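Local structure of UPF0141 protein yjdB (Campylobacter jejuni subsp. jejuni HB93-13, 4TN0) at residues K17-L22 / K209-Q214; K137-L140 / Q146-I149; S216-L221 / E262-L267. The protein probably transfers phosphoethanolamine to acceptors in the periplasm with the help of a zinc site, and is required for polymyxin resistance and motility. All blocks are in the same frame, centred on the assembly; numbering follows the deposited sequence.

Contact 1: residues K17-L22 / K209-Q214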
ATOM      1  N   LYS A  17     -20.472  -6.289 -10.108  1.00 75.76           N
ATOM      2  CA  LYS A  17     -20.416  -5.708  -8.771  1.00 73.87           C
ATOM      3  C   LYS A  17     -18.972  -5.843  -8.241  1.00 75.00           C
ATOM      4  O   LYS A  17     -18.435  -6.950  -8.150  1.00 75.10           O
ATOM      5  CB  LYS A  17     -21.451  -6.389  -7.859  1.00 73.53           C
ATOM      6  CG  LYS A  17     -22.875  -6.286  -8.429  1.00 77.99           C
ATOM      7  CD  LYS A  17     -23.924  -5.745  -7.455  1.00 79.08           C
ATOM      8  CE  LYS A  17     -25.331  -5.717  -8.109  1.00 79.59           C
ATOM      9  NZ  LYS A  17     -25.942  -7.050  -8.455  1.00 71.62           N
ATOM     10  N   LYS A  18     -18.338  -4.709  -7.925  1.00 70.54           N
ATOM     11  CA  LYS A  18     -16.891  -4.678  -7.643  1.00 72.20           C
ATOM     12  C   LYS A  18     -16.497  -3.965  -6.331  1.00 69.06           C
ATOM     13  O   LYS A  18     -17.096  -2.950  -5.940  1.00 62.93           O
ATOM     14  CB  LYS A  18     -16.140  -4.017  -8.812  1.00 70.62           C
ATOM     15  CG  LYS A  18     -16.006  -4.848 -10.075  1.00 69.96           C
ATOM     16  CD  LYS A  18     -15.332  -4.033 -11.168  1.00 64.35           C
ATOM     17  CE  LYS A  18     -14.868  -4.908 -12.317  1.00 68.65           C
ATOM     18  NZ  LYS A  18     -13.529  -5.529 -12.052  1.00 69.18           N
ATOM     19  N   LEU A  19     -15.483  -4.506  -5.659  1.00 67.91           N
ATOM     20  CA  LEU A  19     -14.918  -3.880  -4.457  1.00 66.03           C
ATOM     21  C   LEU A  19     -13.401  -4.001  -4.383  1.00 58.02           C
ATOM     22  O   LEU A  19     -12.881  -5.100  -4.185  1.00 58.42           O
ATOM     23  CB  LEU A  19     -15.530  -4.494  -3.194  1.00 65.26           C
ATOM     24  CG  LEU A  19     -14.911  -4.057  -1.862  1.00 60.72           C
ATOM     25  CD1 LEU A  19     -14.934  -2.544  -1.712  1.00 59.17           C
ATOM     26  CD2 LEU A  19     -15.605  -4.734  -0.680  1.00 61.02           C
ATOM     27  N   LEU A  20     -12.699  -2.874  -4.480  1.00 54.43           N
ATOM     28  CA  LEU A  20     -11.245  -2.886  -4.307  1.00 58.08           C
ATOM     29  C   LEU A  20     -10.872  -2.199  -2.985  1.00 50.62           C
ATOM     30  O   LEU A  20     -11.291  -1.072  -2.709  1.00 51.69           O
ATOM     31  CB  LEU A  20     -10.524  -2.218  -5.494  1.00 48.28           C
ATOM     32  CG  LEU A  20      -8.992  -2.176  -5.405  1.00 51.01           C
ATOM     33  CD1 LEU A  20      -8.453  -3.588  -5.299  1.00 50.22           C
ATOM     34  CD2 LEU A  20      -8.337  -1.451  -6.581  1.00 43.86           C
ATOM     35  N   VAL A  21     -10.122  -2.917  -2.155  1.00 44.78           N
ATOM     36  CA  VAL A  21      -9.553  -2.340  -0.939  1.00 49.72           C
ATOM     37  C   VAL A  21      -8.068  -2.105  -1.193  1.00 44.97           C
ATOM     38  O   VAL A  21      -7.302  -3.054  -1.409  1.00 41.74           O
ATOM     39  CB  VAL A  21      -9.754  -3.247   0.316  1.00 51.75           C
ATOM     40  CG1 VAL A  21      -8.957  -2.714   1.494  1.00 51.19           C
ATOM     41  CG2 VAL A  21     -11.241  -3.370   0.701  1.00 42.25           C
ATOM     42  N   LEU A  22      -7.689  -0.829  -1.234  1.00 43.16           N
ATOM     43  CA  LEU A  22      -6.299  -0.426  -1.462  1.00 41.45           C
ATOM     44  C   LEU A  22      -5.661  -0.074  -0.131  1.00 43.27           C
ATOM     45  O   LEU A  22      -6.071   0.881   0.530  1.00 47.26           O
ATOM     46  CB  LEU A  22      -6.227   0.777  -2.398  1.00 35.33           C
ATOM     47  CG  LEU A  22      -4.857   1.351  -2.727  1.00 36.13           C
ATOM     48  CD1 LEU A  22      -4.023   0.346  -3.508  1.00 37.15           C
ATOM     49  CD2 LEU A  22      -5.022   2.633  -3.513  1.00 42.93           C
ATOM     50  N   LYS A 209     -10.510 -11.487   5.396  1.00 68.75           N
ATOM     51  CA  LYS A 209     -11.500 -12.236   6.172  1.00 68.15           C
ATOM     52  C   LYS A 209     -12.870 -11.575   6.109  1.00 68.29           C
ATOM     53  O   LYS A 209     -13.893 -12.245   6.108  1.00 74.76           O
ATOM     54  CB  LYS A 209     -10.996 -12.350   7.624  1.00 65.70           C
ATOM     55  CG  LYS A 209     -11.903 -12.985   8.693  1.00 65.92           C
ATOM     56  CD  LYS A 209     -10.974 -13.598   9.783  1.00 72.01           C
ATOM     57  CE  LYS A 209     -11.590 -13.688  11.183  1.00 70.26           C
ATOM     58  NZ  LYS A 209     -12.714 -12.740  11.400  1.00 78.52           N
ATOM     59  N   LEU A 210     -12.879 -10.253   6.030  1.00 65.47           N
ATOM     60  CA  LEU A 210     -14.119  -9.511   5.897  1.00 66.71           C
ATOM     61  C   LEU A 210     -14.560  -9.521   4.434  1.00 71.40           C
ATOM     62  O   LEU A 210     -15.747  -9.382   4.125  1.00 72.25           O
ATOM     63  CB  LEU A 210     -13.951  -8.078   6.413  1.00 63.09           C
ATOM     64  CG  LEU A 210     -13.985  -7.930   7.947  1.00 64.47           C
ATOM     65  CD1 LEU A 210     -13.415  -6.588   8.365  1.00 50.73           C
ATOM     66  CD2 LEU A 210     -15.383  -8.135   8.551  1.00 64.03           C
ATOM     67  N   LEU A 211     -13.593  -9.694   3.535  1.00 73.71           N
ATOM     68  CA  LEU A 211     -13.874  -9.713   2.102  1.00 73.82           C
ATOM     69  C   LEU A 211     -14.554 -10.999   1.662  1.00 78.98           C
ATOM     70  O   LEU A 211     -15.321 -11.007   0.690  1.00 81.52           O
ATOM     71  CB  LEU A 211     -12.586  -9.509   1.294  1.00 69.95           C
ATOM     72  CG  LEU A 211     -12.044  -8.080   1.240  1.00 68.08           C
ATOM     73  CD1 LEU A 211     -10.955  -7.969   0.185  1.00 59.83           C
ATOM     74  CD2 LEU A 211     -13.170  -7.061   0.995  1.00 62.83           C
ATOM     75  N   LYS A 212     -14.288 -12.085   2.378  1.00 78.00           N
ATOM     76  CA  LYS A 212     -14.918 -13.359   2.047  1.00 79.38           C
ATOM     77  C   LYS A 212     -16.384 -13.376   2.486  1.00 77.68           C
ATOM     78  O   LYS A 212     -17.172 -14.180   2.003  1.00 76.82           O
ATOM     79  CB  LYS A 212     -14.104 -14.534   2.598  1.00 78.02           C
ATOM     80  CG  LYS A 212     -12.729 -14.587   1.937  1.00 75.57           C
ATOM     81  CD  LYS A 212     -11.836 -15.677   2.492  1.00 71.51           C
ATOM     82  CE  LYS A 212     -11.471 -16.678   1.389  1.00 73.86           C
ATOM     83  NZ  LYS A 212     -10.013 -16.664   1.017  1.00 79.41           N
ATOM     84  N   GLU A 213     -16.751 -12.497   3.407  1.00 79.69           N
ATOM     85  CA  GLU A 213     -18.140 -12.404   3.818  1.00 74.08           C
ATOM     86  C   GLU A 213     -18.909 -11.530   2.844  1.00 76.09           C
ATOM     87  O   GLU A 213     -20.129 -11.393   2.939  1.00 76.74           O
ATOM     88  CB  GLU A 213     -18.219 -11.781   5.202  1.00 78.70           C
ATOM     89  CG  GLU A 213     -17.764 -12.642   6.349  1.00 77.77           C
ATOM     90  CD  GLU A 213     -17.946 -11.908   7.648  1.00 78.23           C
ATOM     91  OE1 GLU A 213     -18.948 -11.169   7.762  1.00 89.27           O
ATOM     92  OE2 GLU A 213     -17.069 -12.022   8.526  1.00 73.61           O
ATOM     93  N   GLN A 214     -18.195 -10.949   1.887  1.00 78.05           N
ATOM     94  CA  GLN A 214     -18.834 -10.090   0.891  1.00 79.37           C
ATOM     95  C   GLN A 214     -18.821 -10.647  -0.536  1.00 81.00           C
ATOM     96  O   GLN A 214     -18.236 -10.029  -1.429  1.00 84.55           O
ATOM     97  CB  GLN A 214     -18.158  -8.710   0.889  1.00 71.99           C
ATOM     98  CG  GLN A 214     -18.323  -7.917   2.173  1.00 73.21           C
ATOM     99  CD  GLN A 214     -19.751  -7.454   2.370  1.00 74.92           C
ATOM    100  OE1 GLN A 214     -20.462  -7.228   1.393  1.00 85.82           O
ATOM    101  NE2 GLN A 214     -20.184  -7.314   3.627  1.00 65.28           N
TER
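Leu211 lays a single methyl group, CD2, against two residues of the strand that begins at Lys18. Its nearer partner is Leu19, whose own CD2 lies 3.8 Å from Leu211 CD2, an ordinary van der Waals distance between methyl groups. Val21 approaches less closely, with CG2 4.2 Å from Leu211 CD2. The leucine side chain crosses both obliquely; Leu19 and Val21, two residues apart, face the helix together, so one methyl meets both. No hydrogen bond crosses between the segments; the side chains that touch are all apolar, and leucine and valine suit the place because all three touching residues are buried. At Leu211, CG stands anti to the carbonyl carbon (chi1 -76°), which carries the branch out toward the strand. This packing belongs to the layered, alkaline phosphatase-like fold, in which helices cover a mixed sheet. Helix 186-211 is the connection of a beta-alpha-beta crossover from strand 146-152 to strand 218-224, and strand 18-24 lies between those two strands, directly under the crossing. Starting at Leu211 itself, the chain turns in a type I beta turn to Gln214, closed by a backbone hydrogen bond, 3.1 Å from Gln214 N to Leu211 O. Around the first shell, Leu19 also touches Leu140, Ser219 and Ile149, while Val21 leans on Leu221. Leu20 and Leu22 serve the other face of the strand, where both meet Leu285 on helix 281-288.

Contact 2: residues K137-L140 / Q146-I149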
ATOM      1  N   LYS A 137     -15.756  -1.493   8.284  1.00 57.84           N
ATOM      2  CA  LYS A 137     -16.924  -2.354   8.445  1.00 61.00           C
ATOM      3  C   LYS A 137     -18.186  -1.540   8.159  1.00 59.87           C
ATOM      4  O   LYS A 137     -19.075  -1.994   7.452  1.00 59.95           O
ATOM      5  CB  LYS A 137     -16.956  -2.980   9.852  1.00 60.93           C
ATOM      6  CG  LYS A 137     -16.046  -4.197   9.974  1.00 57.34           C
ATOM      7  CD  LYS A 137     -16.003  -4.812  11.371  1.00 54.95           C
ATOM      8  CE  LYS A 137     -14.804  -5.780  11.460  1.00 60.78           C
ATOM      9  NZ  LYS A 137     -14.498  -6.376  12.798  1.00 57.20           N
ATOM     10  N   GLU A 138     -18.226  -0.309   8.653  1.00 58.64           N
ATOM     11  CA  GLU A 138     -19.382   0.540   8.457  1.00 59.58           C
ATOM     12  C   GLU A 138     -19.606   0.923   6.991  1.00 65.13           C
ATOM     13  O   GLU A 138     -20.747   1.065   6.537  1.00 65.56           O
ATOM     14  CB  GLU A 138     -19.257   1.799   9.304  1.00 63.66           C
ATOM     15  CG  GLU A 138     -20.375   2.795   9.047  1.00 71.30           C
ATOM     16  CD  GLU A 138     -21.779   2.285   9.449  1.00 75.85           C
ATOM     17  OE1 GLU A 138     -21.897   1.171  10.024  1.00 72.94           O
ATOM     18  OE2 GLU A 138     -22.773   3.008   9.189  1.00 69.44           O
ATOM     19  N   LYS A 139     -18.529   1.082   6.238  1.00 66.47           N
ATOM     20  CA  LYS A 139     -18.672   1.398   4.827  1.00 60.54           C
ATOM     21  C   LYS A 139     -19.097   0.136   4.065  1.00 62.62           C
ATOM     22  O   LYS A 139     -19.679   0.228   2.983  1.00 61.57           O
ATOM     23  CB  LYS A 139     -17.361   1.979   4.269  1.00 59.84           C
ATOM     24  CG  LYS A 139     -17.323   2.178   2.754  1.00 58.70           C
ATOM     25  CD  LYS A 139     -18.311   3.242   2.303  1.00 60.40           C
ATOM     26  CE  LYS A 139     -18.416   3.286   0.779  1.00 64.04           C
ATOM     27  NZ  LYS A 139     -19.357   4.347   0.317  1.00 55.24           N
ATOM     28  N   LEU A 140     -18.852  -1.041   4.642  1.00 56.82           N
ATOM     29  CA  LEU A 140     -19.214  -2.281   3.961  1.00 59.94           C
ATOM     30  C   LEU A 140     -20.738  -2.490   3.948  1.00 62.31           C
ATOM     31  O   LEU A 140     -21.251  -3.326   3.203  1.00 62.68           O
ATOM     32  CB  LEU A 140     -18.509  -3.478   4.606  1.00 55.41           C
ATOM     33  CG  LEU A 140     -17.098  -3.814   4.090  1.00 60.15           C
ATOM     34  CD1 LEU A 140     -16.579  -5.128   4.669  1.00 61.21           C
ATOM     35  CD2 LEU A 140     -17.040  -3.862   2.573  1.00 62.83           C
ATOM     36  N   GLN A 146     -19.796  -0.313  -7.654  1.00 64.14           N
ATOM     37  CA  GLN A 146     -18.329  -0.280  -7.750  1.00 64.05           C
ATOM     38  C   GLN A 146     -17.727   0.624  -6.666  1.00 59.29           C
ATOM     39  O   GLN A 146     -18.074   1.810  -6.559  1.00 51.31           O
ATOM     40  CB  GLN A 146     -17.886   0.189  -9.136  1.00 58.24           C
ATOM     41  CG  GLN A 146     -17.750  -0.919 -10.169  1.00 61.14           C
ATOM     42  CD  GLN A 146     -18.990  -1.098 -11.022  1.00 69.42           C
ATOM     43  OE1 GLN A 146     -19.805  -0.179 -11.183  1.00 67.04           O
ATOM     44  NE2 GLN A 146     -19.132  -2.285 -11.593  1.00 72.20           N
ATOM     45  N   ASN A 147     -16.835   0.055  -5.858  1.00 58.00           N
ATOM     46  CA  ASN A 147     -16.270   0.773  -4.711  1.00 56.85           C
ATOM     47  C   ASN A 147     -14.762   0.652  -4.600  1.00 56.38           C
ATOM     48  O   ASN A 147     -14.218  -0.453  -4.719  1.00 58.74           O
ATOM     49  CB  ASN A 147     -16.867   0.248  -3.402  1.00 59.25           C
ATOM     50  CG  ASN A 147     -18.373   0.136  -3.441  1.00 59.08           C
ATOM     51  OD1 ASN A 147     -19.093   1.041  -3.007  1.00 53.55           O
ATOM     52  ND2 ASN A 147     -18.862  -0.984  -3.966  1.00 56.98           N
ATOM     53  N   ILE A 148     -14.080   1.764  -4.331  1.00 54.29           N
ATOM     54  CA  ILE A 148     -12.699   1.660  -3.853  1.00 51.47           C
ATOM     55  C   ILE A 148     -12.634   2.257  -2.468  1.00 50.25           C
ATOM     56  O   ILE A 148     -13.084   3.385  -2.226  1.00 48.65           O
ATOM     57  CB  ILE A 148     -11.648   2.342  -4.785  1.00 50.11           C
ATOM     58  CG1 ILE A 148     -10.233   2.059  -4.264  1.00 46.47           C
ATOM     59  CG2 ILE A 148     -11.912   3.839  -4.945  1.00 47.79           C
ATOM     60  CD1 ILE A 148      -9.110   2.537  -5.171  1.00 45.42           C
ATOM     61  N   ILE A 149     -12.079   1.465  -1.559  1.00 49.34           N
ATOM     62  CA  ILE A 149     -11.819   1.883  -0.197  1.00 48.30           C
ATOM     63  C   ILE A 149     -10.321   1.927   0.062  1.00 47.94           C
ATOM     64  O   ILE A 149      -9.612   0.918  -0.086  1.00 49.43           O
ATOM     65  CB  ILE A 149     -12.496   0.932   0.810  1.00 52.37           C
ATOM     66  CG1 ILE A 149     -13.991   0.791   0.452  1.00 47.60           C
ATOM     67  CG2 ILE A 149     -12.278   1.437   2.244  1.00 39.66           C
ATOM     68  CD1 ILE A 149     -14.800  -0.091   1.387  1.00 45.71           C
TER
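Lys139 reaches from helix 133-139 over Ile149, and its successive atoms pass from apolar to polar surroundings. CB points toward the strand, and CG, placed anti to the backbone N (chi1 172°), makes the closest approach, 3.7 Å from Ile149 CD1. The two side chains meet at a slant, methyl against methylene, and the long beta-branched isoleucine brings CD1 up to the lysine stem. The chain bends at chi2 (66°) and then runs straight, carrying CD and CE past Ile149 toward Asn147. CE comes within 4.5 Å of Asn147 OD1, a loose approach. At the tip, NZ forms a salt bridge with Asp100 and a weak hydrogen bond with His142 O, so a lysine can cover a buried residue with its stem while its charge is met beyond it. Asn147 is engaged at both ends of its amide: OD1 accepts from Ser144 N, and ND2 donates to Lys18 O. A short loop turns the helix into strand 146-152. Helix 133-139 thus forms the connection of a beta-alpha-beta crossover from strand 120-123, passing over the intervening strand 100-105, where Phe104 touches both Lys139 and Ile149.

Contact 3: residues S216-L221 / E262-L267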
ATOM      1  N   SER A 216     -21.272 -11.102  -2.600  1.00 75.60           N
ATOM      2  CA  SER A 216     -22.231 -10.497  -3.504  1.00 71.66           C
ATOM      3  C   SER A 216     -21.414  -9.685  -4.527  1.00 72.25           C
ATOM      4  O   SER A 216     -21.919  -9.250  -5.560  1.00 75.80           O
ATOM      5  CB  SER A 216     -23.223  -9.623  -2.734  1.00 78.89           C
ATOM      6  OG  SER A 216     -24.120  -8.940  -3.596  1.00 76.09           O
ATOM      7  N   TYR A 217     -20.136  -9.489  -4.194  1.00 76.88           N
ATOM      8  CA  TYR A 217     -19.173  -8.680  -4.945  1.00 73.08           C
ATOM      9  C   TYR A 217     -17.922  -9.437  -5.409  1.00 68.86           C
ATOM     10  O   TYR A 217     -17.548 -10.476  -4.857  1.00 65.35           O
ATOM     11  CB  TYR A 217     -18.710  -7.497  -4.103  1.00 68.40           C
ATOM     12  CG  TYR A 217     -19.729  -6.417  -3.884  1.00 67.02           C
ATOM     13  CD1 TYR A 217     -19.756  -5.296  -4.703  1.00 66.81           C
ATOM     14  CD2 TYR A 217     -20.645  -6.498  -2.846  1.00 67.74           C
ATOM     15  CE1 TYR A 217     -20.670  -4.288  -4.502  1.00 65.98           C
ATOM     16  CE2 TYR A 217     -21.571  -5.490  -2.635  1.00 68.04           C
ATOM     17  CZ  TYR A 217     -21.577  -4.386  -3.469  1.00 64.72           C
ATOM     18  OH  TYR A 217     -22.490  -3.374  -3.266  1.00 61.83           O
ATOM     19  N   GLU A 218     -17.270  -8.884  -6.425  1.00 67.04           N
ATOM     20  CA  GLU A 218     -15.930  -9.310  -6.784  1.00 72.70           C
ATOM     21  C   GLU A 218     -14.961  -8.420  -5.992  1.00 73.92           C
ATOM     22  O   GLU A 218     -14.920  -7.191  -6.180  1.00 70.14           O
ATOM     23  CB  GLU A 218     -15.692  -9.177  -8.291  1.00 72.68           C
ATOM     24  CG  GLU A 218     -14.266  -8.776  -8.665  1.00 71.27           C
ATOM     25  CD  GLU A 218     -14.096  -8.494 -10.147  1.00 81.04           C
ATOM     26  OE1 GLU A 218     -13.158  -7.741 -10.513  1.00 75.69           O
ATOM     27  OE2 GLU A 218     -14.896  -9.036 -10.946  1.00 89.64           O
ATOM     28  N   SER A 219     -14.197  -9.037  -5.094  1.00 70.41           N
ATOM     29  CA  SER A 219     -13.408  -8.271  -4.133  1.00 68.12           C
ATOM     30  C   SER A 219     -11.917  -8.474  -4.337  1.00 67.13           C
ATOM     31  O   SER A 219     -11.442  -9.589  -4.588  1.00 65.30           O
ATOM     32  CB  SER A 219     -13.788  -8.653  -2.702  1.00 66.77           C
ATOM     33  OG  SER A 219     -15.139  -8.314  -2.426  1.00 71.77           O
ATOM     34  N   SER A 220     -11.179  -7.379  -4.227  1.00 65.90           N
ATOM     35  CA  SER A 220      -9.729  -7.447  -4.276  1.00 64.57           C
ATOM     36  C   SER A 220      -9.082  -6.616  -3.171  1.00 59.54           C
ATOM     37  O   SER A 220      -9.603  -5.559  -2.777  1.00 53.84           O
ATOM     38  CB  SER A 220      -9.228  -6.988  -5.637  1.00 60.96           C
ATOM     39  OG  SER A 220      -9.756  -7.816  -6.655  1.00 67.88           O
ATOM     40  N   LEU A 221      -7.961  -7.122  -2.661  1.00 57.56           N
ATOM     41  CA  LEU A 221      -7.082  -6.360  -1.784  1.00 48.00           C
ATOM     42  C   LEU A 221      -5.745  -6.086  -2.473  1.00 52.62           C
ATOM     43  O   LEU A 221      -5.081  -7.011  -2.973  1.00 48.39           O
ATOM     44  CB  LEU A 221      -6.855  -7.094  -0.465  1.00 52.85           C
ATOM     45  CG  LEU A 221      -5.701  -6.563   0.399  1.00 51.42           C
ATOM     46  CD1 LEU A 221      -5.984  -5.152   0.872  1.00 43.47           C
ATOM     47  CD2 LEU A 221      -5.468  -7.484   1.593  1.00 56.51           C
ATOM     48  N   GLU A 262     -10.366 -15.517  -8.967  1.00 77.53           N
ATOM     49  CA  GLU A 262      -9.057 -16.139  -9.085  1.00 78.31           C
ATOM     50  C   GLU A 262      -8.495 -16.092 -10.489  1.00 74.94           C
ATOM     51  O   GLU A 262      -7.592 -16.857 -10.833  1.00 78.46           O
ATOM     52  CB  GLU A 262      -9.033 -17.562  -8.526  1.00 86.45           C
ATOM     53  CG  GLU A 262      -8.714 -17.533  -7.014  1.00 87.26           C
ATOM     54  CD  GLU A 262      -8.323 -18.884  -6.437  1.00 95.88           C
ATOM     55  OE1 GLU A 262      -8.474 -19.900  -7.150  1.00 98.52           O
ATOM     56  OE2 GLU A 262      -7.841 -18.925  -5.276  1.00 98.69           O
ATOM     57  N   LYS A 263      -9.027 -15.202 -11.312  1.00 72.84           N
ATOM     58  CA  LYS A 263      -8.430 -15.020 -12.619  1.00 77.80           C
ATOM     59  C   LYS A 263      -7.480 -13.826 -12.514  1.00 77.73           C
ATOM     60  O   LYS A 263      -6.398 -13.800 -13.118  1.00 73.64           O
ATOM     61  CB  LYS A 263      -9.509 -14.780 -13.676  1.00 79.94           C
ATOM     62  CG  LYS A 263      -8.956 -14.409 -15.032  1.00 75.18           C
ATOM     63  CD  LYS A 263      -9.171 -12.953 -15.378  1.00 75.87           C
ATOM     64  CE  LYS A 263      -8.610 -12.669 -16.773  1.00 77.67           C
ATOM     65  NZ  LYS A 263      -9.243 -11.498 -17.441  1.00 69.57           N
ATOM     66  N   LEU A 264      -7.873 -12.876 -11.672  1.00 77.71           N
ATOM     67  CA  LEU A 264      -7.011 -11.780 -11.264  1.00 72.24           C
ATOM     68  C   LEU A 264      -5.884 -12.348 -10.425  1.00 72.85           C
ATOM     69  O   LEU A 264      -4.707 -12.016 -10.614  1.00 73.49           O
ATOM     70  CB  LEU A 264      -7.801 -10.739 -10.476  1.00 64.13           C
ATOM     71  CG  LEU A 264      -8.933 -10.134 -11.300  1.00 69.22           C
ATOM     72  CD1 LEU A 264      -9.696  -9.070 -10.518  1.00 64.49           C
ATOM     73  CD2 LEU A 264      -8.371  -9.584 -12.609  1.00 66.66           C
ATOM     74  N   MET A 265      -6.260 -13.236  -9.514  1.00 71.47           N
ATOM     75  CA  MET A 265      -5.306 -13.904  -8.658  1.00 71.56           C
ATOM     76  C   MET A 265      -4.213 -14.588  -9.446  1.00 72.84           C
ATOM     77  O   MET A 265      -3.058 -14.622  -9.008  1.00 75.76           O
ATOM     78  CB  MET A 265      -6.024 -14.931  -7.780  1.00 74.20           C
ATOM     79  CG  MET A 265      -5.300 -15.256  -6.504  1.00 76.23           C
ATOM     80  SD  MET A 265      -5.490 -13.942  -5.293  1.00 70.27           S
ATOM     81  CE  MET A 265      -4.693 -14.739  -3.905  1.00 66.61           C
ATOM     82  N   ASN A 266      -4.556 -15.122 -10.617  1.00 74.79           N
ATOM     83  CA  ASN A 266      -3.531 -15.825 -11.383  1.00 79.42           C
ATOM     84  C   ASN A 266      -2.838 -14.901 -12.399  1.00 80.54           C
ATOM     85  O   ASN A 266      -1.701 -15.178 -12.796  1.00 80.86           O
ATOM     86  CB  ASN A 266      -4.107 -17.063 -12.078  1.00 79.00           C
ATOM     87  CG  ASN A 266      -3.017 -17.957 -12.662  1.00 93.56           C
ATOM     88  OD1 ASN A 266      -2.118 -18.410 -11.938  1.00 88.05           O
ATOM     89  ND2 ASN A 266      -3.098 -18.228 -13.971  1.00 86.75           N
ATOM     90  N   LEU A 267      -3.478 -13.798 -12.790  1.00 74.60           N
ATOM     91  CA  LEU A 267      -2.743 -12.788 -13.534  1.00 72.09           C
ATOM     92  C   LEU A 267      -1.685 -12.165 -12.629  1.00 69.92           C
ATOM     93  O   LEU A 267      -0.550 -11.916 -13.052  1.00 69.54           O
ATOM     94  CB  LEU A 267      -3.669 -11.710 -14.089  1.00 77.11           C
ATOM     95  CG  LEU A 267      -4.198 -11.830 -15.518  1.00 73.07           C
ATOM     96  CD1 LEU A 267      -4.708 -13.238 -15.814  1.00 77.89           C
ATOM     97  CD2 LEU A 267      -5.296 -10.801 -15.768  1.00 68.89           C
TER
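Leu264 presses one methyl, CD1, against two polar side chains of strand 218-224. Glu218 OE1 lies 3.7 Å from Leu264 CD1, and the two side chains cross at about a right angle. Two residues further on, Ser220 OG is 4.1 Å from the same Leu264 CD1. Leu264 CG, opposite the carbonyl carbon (chi1 -61°), lies beside the backbone N and brings CD1 to the strand. Both oxygens have polar partners of their own: Glu218 OE1 forms a salt bridge with Lys18, while Ser220 OG is hydrogen-bonded to the hydroxyls of Tyr288 and Ser259. The methyl therefore packs beside polar groups already engaged, and the small serine leaves room for the leucine. The closer-packed part is where Leu264 also meets Phe257, Ser259 and Leu303. In the sheet, strand 252-259 runs antiparallel next to strand 218-224, and helix 264-271 follows it after a short loop, covering the face that carries Glu218 and Ser220; the other face, with Ser219 and Leu221, meets helix 186-211. The looser side lies at Glu218, which like Leu264 is partly exposed, whereas Ser220 is buried. Asp261 OD1 accepts a hydrogen bond from Lys263 N and a weak one from Leu264 N. Glu218 OE2 lies close to Asp261 OD2, a pairing of like charges that may raise the proton affinity of one carboxylate, though the salt bridge to Lys18 would probably offset this at Glu218.

All three contacts pack helices against one mixed sheet, in which strands 146-152, 18-24 and 218-224 lie side by side and parallel. The centre of contact 1 is about 8 Å from that of contact 2 and about 9 Å from that of contact 3, while contacts 2 and 3 are about 16 Å apart, so contact 1 sits in the middle. Along the chain, contact 2 is nested within the loop closed by contact 1, and contact 3 follows both. Probable backbone hydrogen bonds join the strands, including Leu22 N to Ile149 O and Val21 N to Ser220 O. Strands 18-24 and 218-224 lead on to the zinc ligands Glu26, Asp226 and His227, consistent with the sheet helping to place these ligands.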